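Local coordinates for protein 33 kDa chaperonin (Thermotoga maritima, PDB 1VQ0) that probably acts as a redox-regulated molecular chaperone that keeps heat-unfolded and oxidatively damaged proteins from aggregating irreversibly and binds a zinc ion, at residues 37-42 with 47-52; 80-85 with 102-107; 86-89 with 95-98; 147-152 with 166-171. All blocks are in the same frame, centred on the assembly; numbering follows the deposited sequence.

Interaction 1: 37-42 with 47-52; sequences EARNRH and LATVVL
Ala38, Arg39 and His42 meet Thr49 and Leu52 at the corner between two consecutive helices, 32-42 and 46-62, which a short turn joins. Their segment axes come within 9.9 Å at 131° between N-to-C directions, so the second helix runs back past the first at a wide splay and few side chains touch.

The apolar part rests on one branch of Leu52. Its CD2 lies 4.4 Å from Ala38 CB and 4.3 Å from His42 CD2, reaching the imidazole obliquely. Alanine suits its place because a single methyl leaves room for the longer leucine. The ring's far nitrogen, NE2, bonds to Gly97 O, which ties His42 to strand 94-99 of the sheet.

A second kind of contact sets aliphatic carbon against a hydroxyl. Arg39 extends away from its backbone N (chi1 174°), which lays its methylenes across Thr49, and Arg39 CD rests 3.4 Å from Thr49 OG1. This is packing: Thr49 OG1 is bonded to O of Ser45, the residue just before its helix, and the Arg39 guanidinium forms a salt bridge with Glu36.

Charge pairing within 37-42 occupies a different side of its helix. Arg41 NE donates to Glu37 OE2 at 2.8 Å, almost straight at 175°, in the guanidinium plane and on the oxygen's anti lone pair.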
# COMPACT_ATOMS: atom_id res chain seq x y z
N GLU A 37 -24.84 -0.81 -17.45
CA GLU A 37 -25.24 0.40 -16.71
C GLU A 37 -24.07 1.37 -16.48
O GLU A 37 -24.23 2.56 -16.58
CB GLU A 37 -25.97 0.00 -15.39
CG GLU A 37 -26.02 1.11 -14.35
CD GLU A 37 -26.99 0.85 -13.21
OE1 GLU A 37 -27.62 -0.20 -13.17
OE2 GLU A 37 -27.10 1.72 -12.33
N ALA A 38 -22.88 0.84 -16.19
CA ALA A 38 -21.68 1.64 -16.05
C ALA A 38 -21.40 2.39 -17.36
O ALA A 38 -21.03 3.58 -17.33
CB ALA A 38 -20.44 0.74 -15.70
N ARG A 39 -21.57 1.67 -18.47
CA ARG A 39 -21.35 2.20 -19.80
C ARG A 39 -22.32 3.36 -20.11
O ARG A 39 -21.91 4.38 -20.62
CB ARG A 39 -21.52 1.11 -20.85
CG ARG A 39 -21.44 1.63 -22.30
CD ARG A 39 -21.48 0.58 -23.37
NE ARG A 39 -22.84 0.46 -23.87
CZ ARG A 39 -23.39 1.17 -24.87
NH1 ARG A 39 -22.71 2.08 -25.60
NH2 ARG A 39 -24.65 0.93 -25.17
N ASN A 40 -23.61 3.19 -19.80
CA ASN A 40 -24.55 4.26 -19.99
C ASN A 40 -24.42 5.43 -19.02
O ASN A 40 -24.50 6.58 -19.44
CB ASN A 40 -25.99 3.72 -19.99
CG ASN A 40 -26.21 2.69 -21.09
OD1 ASN A 40 -25.68 2.83 -22.18
ND2 ASN A 40 -26.95 1.62 -20.78
N ARG A 41 -24.21 5.17 -17.74
CA ARG A 41 -24.06 6.26 -16.75
C ARG A 41 -22.89 7.17 -17.12
O ARG A 41 -23.02 8.40 -17.20
CB ARG A 41 -23.89 5.68 -15.34
CG ARG A 41 -25.21 5.17 -14.75
CD ARG A 41 -25.04 4.66 -13.33
NE ARG A 41 -26.31 4.36 -12.65
CZ ARG A 41 -27.18 5.26 -12.20
NH1 ARG A 41 -26.98 6.57 -12.33
NH2 ARG A 41 -28.29 4.84 -11.63
N HIS A 42 -21.78 6.54 -17.45
CA HIS A 42 -20.53 7.23 -17.79
C HIS A 42 -20.33 7.52 -19.26
O HIS A 42 -19.34 8.10 -19.61
CB HIS A 42 -19.35 6.38 -17.34
CG HIS A 42 -19.21 6.28 -15.86
ND1 HIS A 42 -19.00 7.38 -15.05
CD2 HIS A 42 -19.19 5.19 -15.04
CE1 HIS A 42 -18.84 6.97 -13.80
NE2 HIS A 42 -18.96 5.64 -13.76
N LEU A 47 -13.73 0.93 -25.78
CA LEU A 47 -12.55 0.50 -25.08
C LEU A 47 -12.67 0.68 -23.54
O LEU A 47 -12.27 -0.16 -22.78
CB LEU A 47 -11.34 1.26 -25.65
CG LEU A 47 -10.03 1.10 -24.91
CD1 LEU A 47 -9.60 -0.39 -24.90
CD2 LEU A 47 -8.98 2.01 -25.53
N ALA A 48 -13.21 1.83 -23.10
CA ALA A 48 -13.36 2.15 -21.69
C ALA A 48 -14.41 1.24 -21.05
O ALA A 48 -14.28 0.90 -19.89
CB ALA A 48 -13.78 3.58 -21.53
N THR A 49 -15.37 0.81 -21.84
CA THR A 49 -16.33 -0.23 -21.40
C THR A 49 -15.59 -1.53 -21.03
O THR A 49 -15.83 -2.14 -20.00
CB THR A 49 -17.37 -0.50 -22.51
OG1 THR A 49 -18.13 0.69 -22.80
CG2 THR A 49 -18.42 -1.52 -22.04
N VAL A 50 -14.64 -1.94 -21.88
CA VAL A 50 -13.98 -3.22 -21.65
C VAL A 50 -13.02 -3.10 -20.45
O VAL A 50 -12.93 -3.98 -19.62
CB VAL A 50 -13.27 -3.69 -22.96
CG1 VAL A 50 -12.35 -4.91 -22.71
CG2 VAL A 50 -14.30 -4.04 -24.02
N VAL A 51 -12.30 -1.98 -20.37
CA VAL A 51 -11.32 -1.77 -19.30
C VAL A 51 -12.00 -1.70 -17.93
O VAL A 51 -11.66 -2.44 -17.01
CB VAL A 51 -10.49 -0.47 -19.53
CG1 VAL A 51 -9.47 -0.28 -18.39
CG2 VAL A 51 -9.73 -0.54 -20.83
N LEU A 52 -12.96 -0.79 -17.80
CA LEU A 52 -13.77 -0.70 -16.59
C LEU A 52 -14.56 -1.98 -16.29
O LEU A 52 -14.66 -2.37 -15.15
CB LEU A 52 -14.66 0.51 -16.63
CG LEU A 52 -15.47 0.83 -15.34
CD1 LEU A 52 -14.60 0.83 -14.08
CD2 LEU A 52 -16.23 2.14 -15.41

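Interaction 2: 80-85 with 102-107; sequences GPIRRV and PKVELP
The type I beta turn from Gly80 to Arg83, which leads into strand 84-90, carries Pro81 and Ile82 against Val104 and Leu106 of the irregular loop that follows strand 94-99. Val104 is the central piece, with one methyl for each of the two turn residues. Its CG2 lies 3.8 Å from Pro81 CG, while CG1 lies 3.8 Å from Ile82 CD1 and just as near Ile82 CG1. The valine torsion (chi1 67°) makes this division possible: CG2 stands anti to the backbone N, and CG1 is turned into the space between that nitrogen and the carbonyl carbon. Both turn side chains cross the valine at about a right angle. Farther out, Leu106 CD2 approaches Pro81 CG at 4.2 Å, a looser touch at the more exposed end.

Proline suits the second position of the turn, since its ring already fixes the phi the turn needs and offers a rigid apolar edge to the loop. Ile82 is long enough to reach Val51 of helix 46-62 as well. In place of Val104, an alanine, lacking both methyls, would probably open a gap beside Pro81 CG and Ile82 CD1, leaving the isoleucine end freer to turn.

Polar ties come from beside the contact: Asn101 ND2 donates to Pro81 O, and Ser45 OG bonds to Val104 O. Between the turn and the loop themselves, the chemistry is purely hydrocarbon, so their fit depends on complementary shape and the exclusion of water, without directional bonds to fix it.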
# COMPACT_ATOMS: atom_id res chain seq x y z
N GLY A 80 -0.78 4.92 -19.72
CA GLY A 80 -1.57 4.88 -20.92
C GLY A 80 -2.66 5.93 -20.91
O GLY A 80 -2.86 6.58 -19.90
N PRO A 81 -3.37 6.07 -22.04
CA PRO A 81 -4.31 7.18 -22.25
C PRO A 81 -5.59 7.11 -21.44
O PRO A 81 -6.28 8.13 -21.32
CB PRO A 81 -4.54 7.16 -23.78
CG PRO A 81 -4.34 5.73 -24.20
CD PRO A 81 -3.24 5.24 -23.25
N ILE A 82 -5.94 5.91 -20.90
CA ILE A 82 -7.02 5.84 -19.90
C ILE A 82 -6.69 6.38 -18.48
O ILE A 82 -7.59 6.83 -17.79
CB ILE A 82 -7.68 4.44 -19.81
CG1 ILE A 82 -9.19 4.60 -19.48
CG2 ILE A 82 -6.95 3.54 -18.82
CD1 ILE A 82 -10.08 3.29 -19.65
N ARG A 83 -5.41 6.29 -18.10
CA ARG A 83 -4.79 6.92 -16.92
C ARG A 83 -5.07 6.23 -15.60
O ARG A 83 -4.15 5.93 -14.82
CB ARG A 83 -5.13 8.41 -16.83
CG ARG A 83 -4.80 9.21 -18.07
CD ARG A 83 -4.60 10.76 -17.88
NE ARG A 83 -5.61 11.47 -17.06
CZ ARG A 83 -6.82 11.88 -17.47
NH1 ARG A 83 -7.28 11.64 -18.71
NH2 ARG A 83 -7.61 12.52 -16.60
N ARG A 84 -6.35 5.98 -15.34
CA ARG A 84 -6.80 5.40 -14.09
C ARG A 84 -8.10 4.62 -14.24
O ARG A 84 -9.00 5.04 -14.96
CB ARG A 84 -7.03 6.49 -13.01
CG ARG A 84 -6.75 5.93 -11.62
CD ARG A 84 -6.62 6.97 -10.61
NE ARG A 84 -6.21 6.49 -9.28
CZ ARG A 84 -5.91 7.33 -8.27
NH1 ARG A 84 -5.96 8.64 -8.44
NH2 ARG A 84 -5.55 6.90 -7.10
N VAL A 85 -8.13 3.47 -13.56
CA VAL A 85 -9.27 2.58 -13.52
C VAL A 85 -9.53 2.17 -12.08
O VAL A 85 -8.65 1.58 -11.43
CB VAL A 85 -9.01 1.30 -14.34
CG1 VAL A 85 -10.25 0.49 -14.45
CG2 VAL A 85 -8.49 1.62 -15.69
N PRO A 102 -13.05 8.42 -19.92
CA PRO A 102 -14.15 7.62 -20.43
C PRO A 102 -14.27 7.52 -21.96
O PRO A 102 -14.95 6.63 -22.44
CB PRO A 102 -15.43 8.33 -19.86
CG PRO A 102 -15.02 9.61 -19.29
CD PRO A 102 -13.51 9.58 -19.13
N LYS A 103 -13.66 8.45 -22.69
CA LYS A 103 -13.75 8.51 -24.17
C LYS A 103 -12.52 7.90 -24.87
O LYS A 103 -12.37 8.03 -26.07
CB LYS A 103 -13.91 9.98 -24.61
CG LYS A 103 -15.28 10.58 -24.43
CD LYS A 103 -16.32 9.74 -23.69
CE LYS A 103 -17.73 10.42 -23.63
NZ LYS A 103 -18.59 9.98 -24.75
N VAL A 104 -11.63 7.27 -24.11
CA VAL A 104 -10.40 6.75 -24.67
C VAL A 104 -10.68 5.79 -25.85
O VAL A 104 -11.59 4.94 -25.79
CB VAL A 104 -9.58 6.00 -23.58
CG1 VAL A 104 -10.29 4.76 -23.12
CG2 VAL A 104 -8.18 5.66 -24.11
N GLU A 105 -9.88 5.94 -26.91
CA GLU A 105 -9.87 5.06 -28.06
C GLU A 105 -8.44 4.71 -28.43
O GLU A 105 -7.54 5.52 -28.27
CB GLU A 105 -10.46 5.75 -29.28
CG GLU A 105 -11.93 6.14 -29.20
CD GLU A 105 -12.39 6.90 -30.47
OE1 GLU A 105 -11.58 7.18 -31.40
OE2 GLU A 105 -13.58 7.23 -30.54
N LEU A 106 -8.24 3.54 -28.98
CA LEU A 106 -6.93 3.07 -29.46
C LEU A 106 -7.21 2.07 -30.59
O LEU A 106 -8.32 1.53 -30.66
CB LEU A 106 -6.24 2.29 -28.32
CG LEU A 106 -5.46 3.05 -27.24
CD1 LEU A 106 -4.82 2.07 -26.29
CD2 LEU A 106 -4.42 3.88 -27.94
N PRO A 107 -6.24 1.81 -31.47
CA PRO A 107 -6.36 0.70 -32.40
C PRO A 107 -6.54 -0.61 -31.64
O PRO A 107 -6.15 -0.74 -30.47
CB PRO A 107 -5.00 0.70 -33.11
CG PRO A 107 -4.52 2.20 -33.01
CD PRO A 107 -4.94 2.52 -31.62

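Interaction 3: 86-89 with 95-98; sequences VAQS and VRGY
Arg96 and Gln88 face each other as a hydrogen-bonded pair in the antiparallel beta hairpin of strands 84-90 and 94-99. Their backbones are tied twice, with Gln88 N to Arg96 O at 2.8 Å and Arg96 N to Gln88 O at 2.9 Å.

From CB the arginine chain rises on the sheet face shared with Val86 and Tyr98; chi1 of 57° sets CG between the backbone N and carbonyl carbon, and the extended chain then runs alongside Gln88. CD passes 4.2 Å from Gln88 OE1. NE and NH2 both grip that oxygen side-on, each at 3.0 Å, from the same face of the amide. NH1 turns to a salt bridge with Asp244, Trp277 adds a cation-pi contact, and the zinc ion is about 5 Å from the side chain. A leucine in its place would probably leave Gln88 OE1 without its two donors and Asp244 without its ion pair. Gln88 NE2, meanwhile, bonds to Thr73 OG1 on the next strand.

Gly97 fits opposite Ala87 because a CB there would strike Val86 O. Beyond it the Tyr98 ring lies beside Val86 in a CH-pi contact, with Val86 CB over one face, 4.0 Å from the centroid.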
# COMPACT_ATOMS: atom_id res chain seq x y z
N VAL A 86 -10.75 2.46 -11.60
CA VAL A 86 -11.13 2.26 -10.21
C VAL A 86 -12.45 1.46 -10.12
O VAL A 86 -13.47 1.82 -10.74
CB VAL A 86 -11.32 3.64 -9.48
CG1 VAL A 86 -11.68 3.45 -8.04
CG2 VAL A 86 -10.07 4.44 -9.52
N ALA A 87 -12.43 0.35 -9.43
CA ALA A 87 -13.63 -0.42 -9.23
C ALA A 87 -13.77 -0.82 -7.81
O ALA A 87 -12.85 -1.40 -7.25
CB ALA A 87 -13.67 -1.62 -10.14
N GLN A 88 -14.92 -0.46 -7.21
CA GLN A 88 -15.23 -0.81 -5.83
C GLN A 88 -16.39 -1.81 -5.75
O GLN A 88 -17.36 -1.66 -6.45
CB GLN A 88 -15.60 0.43 -5.10
CG GLN A 88 -15.82 0.24 -3.62
CD GLN A 88 -15.97 1.56 -2.95
OE1 GLN A 88 -17.09 2.05 -2.79
NE2 GLN A 88 -14.87 2.13 -2.50
N SER A 89 -16.24 -2.82 -4.91
CA SER A 89 -17.28 -3.75 -4.50
C SER A 89 -17.49 -3.75 -2.97
O SER A 89 -16.66 -3.27 -2.20
CB SER A 89 -16.94 -5.15 -4.94
OG SER A 89 -15.79 -5.62 -4.27
N VAL A 95 -21.51 -2.96 -6.73
CA VAL A 95 -20.31 -2.40 -7.31
C VAL A 95 -20.52 -0.96 -7.82
O VAL A 95 -21.62 -0.53 -8.07
CB VAL A 95 -19.70 -3.23 -8.47
CG1 VAL A 95 -19.32 -4.59 -8.00
CG2 VAL A 95 -20.66 -3.35 -9.65
N ARG A 96 -19.42 -0.26 -7.97
CA ARG A 96 -19.41 0.98 -8.68
C ARG A 96 -17.97 1.23 -9.12
O ARG A 96 -17.06 0.58 -8.64
CB ARG A 96 -19.94 2.13 -7.82
CG ARG A 96 -19.17 2.33 -6.48
CD ARG A 96 -19.66 3.55 -5.71
NE ARG A 96 -18.87 3.78 -4.53
CZ ARG A 96 -19.02 4.76 -3.67
NH1 ARG A 96 -19.92 5.72 -3.88
NH2 ARG A 96 -18.20 4.82 -2.61
N GLY A 97 -17.78 2.17 -10.01
CA GLY A 97 -16.51 2.32 -10.71
C GLY A 97 -16.47 3.46 -11.70
O GLY A 97 -17.50 4.04 -12.02
N TYR A 98 -15.27 3.79 -12.16
CA TYR A 98 -15.04 4.91 -13.09
C TYR A 98 -13.62 4.81 -13.68
O TYR A 98 -12.75 4.09 -13.16
CB TYR A 98 -15.24 6.26 -12.39
CG TYR A 98 -14.22 6.61 -11.29
CD1 TYR A 98 -14.45 6.27 -9.97
CD2 TYR A 98 -13.06 7.36 -11.58
CE1 TYR A 98 -13.51 6.60 -8.95
CE2 TYR A 98 -12.12 7.70 -10.57
CZ TYR A 98 -12.36 7.29 -9.26
OH TYR A 98 -11.49 7.64 -8.24

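Interaction 4: 147-152 with 166-171; sequences EIAEDL and FSIGVL
Ala149 and Leu152, on the first turn of helix 149-160, pack against Phe166 and Ile168 of strand 164-173, so the helix start lies on the strand that follows it in the chain. The tight part gathers round Phe166. Leu152 CD1 sits over one face of the ring in a CH-pi contact, 4.0 Å from the centroid and 26° off the normal, displaced toward the rim where Phe166 CE2 is 3.7 Å away. CG anti to the carbonyl carbon (chi1 -74°) sends the Phe166 ring toward the helix, and chi2 of 75° turns its face to Leu152. Ala149 CB approaches Phe166 O at 3.5 Å; the small alanine lets helix and strand backbones come close, the CA atoms of Ala149 and Phe166 being 5.2 Å apart.

The looser side begins at Ile168, whose CD1 makes a longer touch on Ala149 CA at 4.1 Å. Glu150 starts away from the strand and is exposed, a natural place for a charged residue on the outer side of the helix.

The helix start is also capped from within its segment. Asp151 OD2 accepts the backbone N of the N-cap residue Ile148 at 2.8 Å, a side-chain cap from three residues on. Asp151 OD1 takes the backbone N of Val144, Ser145 and Gly146, and the carboxylate is probably stabilised by the helix dipole.

Ile148 and Ile168 both reach Arg54 of helix 46-62, Ile148 also touches helix 116-120, and Phe166 leans on Ala184 and Gln186 of the adjacent strand 176-187.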
# COMPACT_ATOMS: atom_id res chain seq x y z
N GLU A 147 -3.73 -6.44 -18.39
CA GLU A 147 -4.96 -7.05 -18.81
C GLU A 147 -5.96 -7.15 -17.67
O GLU A 147 -7.06 -7.61 -17.90
CB GLU A 147 -4.68 -8.53 -19.23
CG GLU A 147 -3.71 -8.71 -20.39
CD GLU A 147 -4.23 -8.14 -21.68
OE1 GLU A 147 -5.45 -8.22 -21.90
OE2 GLU A 147 -3.42 -7.62 -22.47
N ILE A 148 -5.55 -6.81 -16.45
CA ILE A 148 -6.40 -6.81 -15.22
C ILE A 148 -6.53 -8.18 -14.52
O ILE A 148 -6.21 -8.29 -13.34
CB ILE A 148 -7.80 -6.06 -15.46
CG1 ILE A 148 -7.50 -4.64 -15.97
CG2 ILE A 148 -8.64 -5.91 -14.13
CD1 ILE A 148 -8.69 -3.84 -16.38
N ALA A 149 -6.99 -9.22 -15.22
CA ALA A 149 -7.16 -10.54 -14.61
C ALA A 149 -5.87 -10.92 -13.93
O ALA A 149 -5.82 -11.11 -12.70
CB ALA A 149 -7.59 -11.63 -15.64
N GLU A 150 -4.83 -10.96 -14.73
CA GLU A 150 -3.53 -11.48 -14.25
C GLU A 150 -2.87 -10.59 -13.20
O GLU A 150 -2.16 -11.09 -12.34
CB GLU A 150 -2.55 -11.67 -15.42
CG GLU A 150 -1.42 -12.60 -15.06
CD GLU A 150 -0.38 -12.76 -16.15
OE1 GLU A 150 -0.57 -12.14 -17.21
OE2 GLU A 150 0.63 -13.49 -15.89
N ASP A 151 -3.03 -9.29 -13.38
CA ASP A 151 -2.57 -8.30 -12.42
C ASP A 151 -3.21 -8.56 -11.03
O ASP A 151 -2.50 -8.54 -10.05
CB ASP A 151 -2.91 -6.93 -12.88
CG ASP A 151 -2.37 -6.61 -14.26
OD1 ASP A 151 -1.14 -6.73 -14.51
OD2 ASP A 151 -3.14 -6.16 -15.11
N LEU A 152 -4.50 -8.88 -11.01
CA LEU A 152 -5.25 -9.14 -9.79
C LEU A 152 -4.88 -10.46 -9.20
O LEU A 152 -4.70 -10.56 -7.99
CB LEU A 152 -6.76 -9.15 -10.03
CG LEU A 152 -7.63 -8.43 -8.99
CD1 LEU A 152 -8.94 -8.95 -8.97
CD2 LEU A 152 -7.20 -8.44 -7.68
N PHE A 166 -7.73 -15.76 -12.18
CA PHE A 166 -8.90 -14.98 -12.64
C PHE A 166 -9.01 -15.07 -14.15
O PHE A 166 -8.02 -14.97 -14.86
CB PHE A 166 -8.81 -13.52 -12.24
CG PHE A 166 -9.05 -13.23 -10.79
CD1 PHE A 166 -8.08 -13.52 -9.83
CD2 PHE A 166 -10.20 -12.58 -10.39
CE1 PHE A 166 -8.28 -13.20 -8.48
CE2 PHE A 166 -10.42 -12.30 -9.08
CZ PHE A 166 -9.45 -12.57 -8.11
N SER A 167 -10.20 -15.36 -14.65
CA SER A 167 -10.46 -15.23 -16.08
C SER A 167 -11.64 -14.34 -16.29
O SER A 167 -12.69 -14.59 -15.73
CB SER A 167 -10.70 -16.55 -16.73
OG SER A 167 -10.82 -16.39 -18.14
N ILE A 168 -11.46 -13.30 -17.12
CA ILE A 168 -12.38 -12.17 -17.23
C ILE A 168 -12.52 -11.73 -18.68
O ILE A 168 -11.53 -11.65 -19.40
CB ILE A 168 -11.88 -10.94 -16.37
CG1 ILE A 168 -11.81 -11.25 -14.86
CG2 ILE A 168 -12.80 -9.74 -16.58
CD1 ILE A 168 -11.20 -10.14 -14.03
N GLY A 169 -13.75 -11.41 -19.10
CA GLY A 169 -14.04 -11.05 -20.50
C GLY A 169 -15.25 -10.14 -20.57
O GLY A 169 -16.23 -10.31 -19.82
N VAL A 170 -15.17 -9.14 -21.44
CA VAL A 170 -16.28 -8.25 -21.74
C VAL A 170 -16.43 -8.17 -23.28
O VAL A 170 -15.50 -7.80 -23.94
CB VAL A 170 -16.01 -6.84 -21.23
CG1 VAL A 170 -17.02 -5.89 -21.82
CG2 VAL A 170 -16.06 -6.80 -19.71
N LEU A 171 -17.59 -8.57 -23.79
CA LEU A 171 -17.98 -8.39 -25.21
C LEU A 171 -19.08 -7.33 -25.30
O LEU A 171 -20.16 -7.43 -24.72
CB LEU A 171 -18.47 -9.70 -25.80
CG LEU A 171 -18.73 -9.75 -27.28
CD1 LEU A 171 -17.39 -9.68 -28.04
CD2 LEU A 171 -19.52 -11.02 -27.70

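In the fold
Interactions 1 and 3 are buried, whereas 2 and 4 are only partly so. Interaction 3 owes its strength to directional bonds, as expected inside a sheet; the other three meet through apolar or van der Waals packing, with polar groups satisfied beside them. Strand 84-90 serves both 2 and 3, whose centres are about 17 Å apart. Helix 46-62 is the common element: it forms half of interaction 1, and its Val51 packs on Ile82 and Val85 of interaction 2 and on Ile148 of interaction 4. A bond from His42 to Gly97 joins 1 with 3, on the side facing the zinc site, while 4 uses strand 164-173, outermost within the chain at the opposite end of the sheet from 137-142.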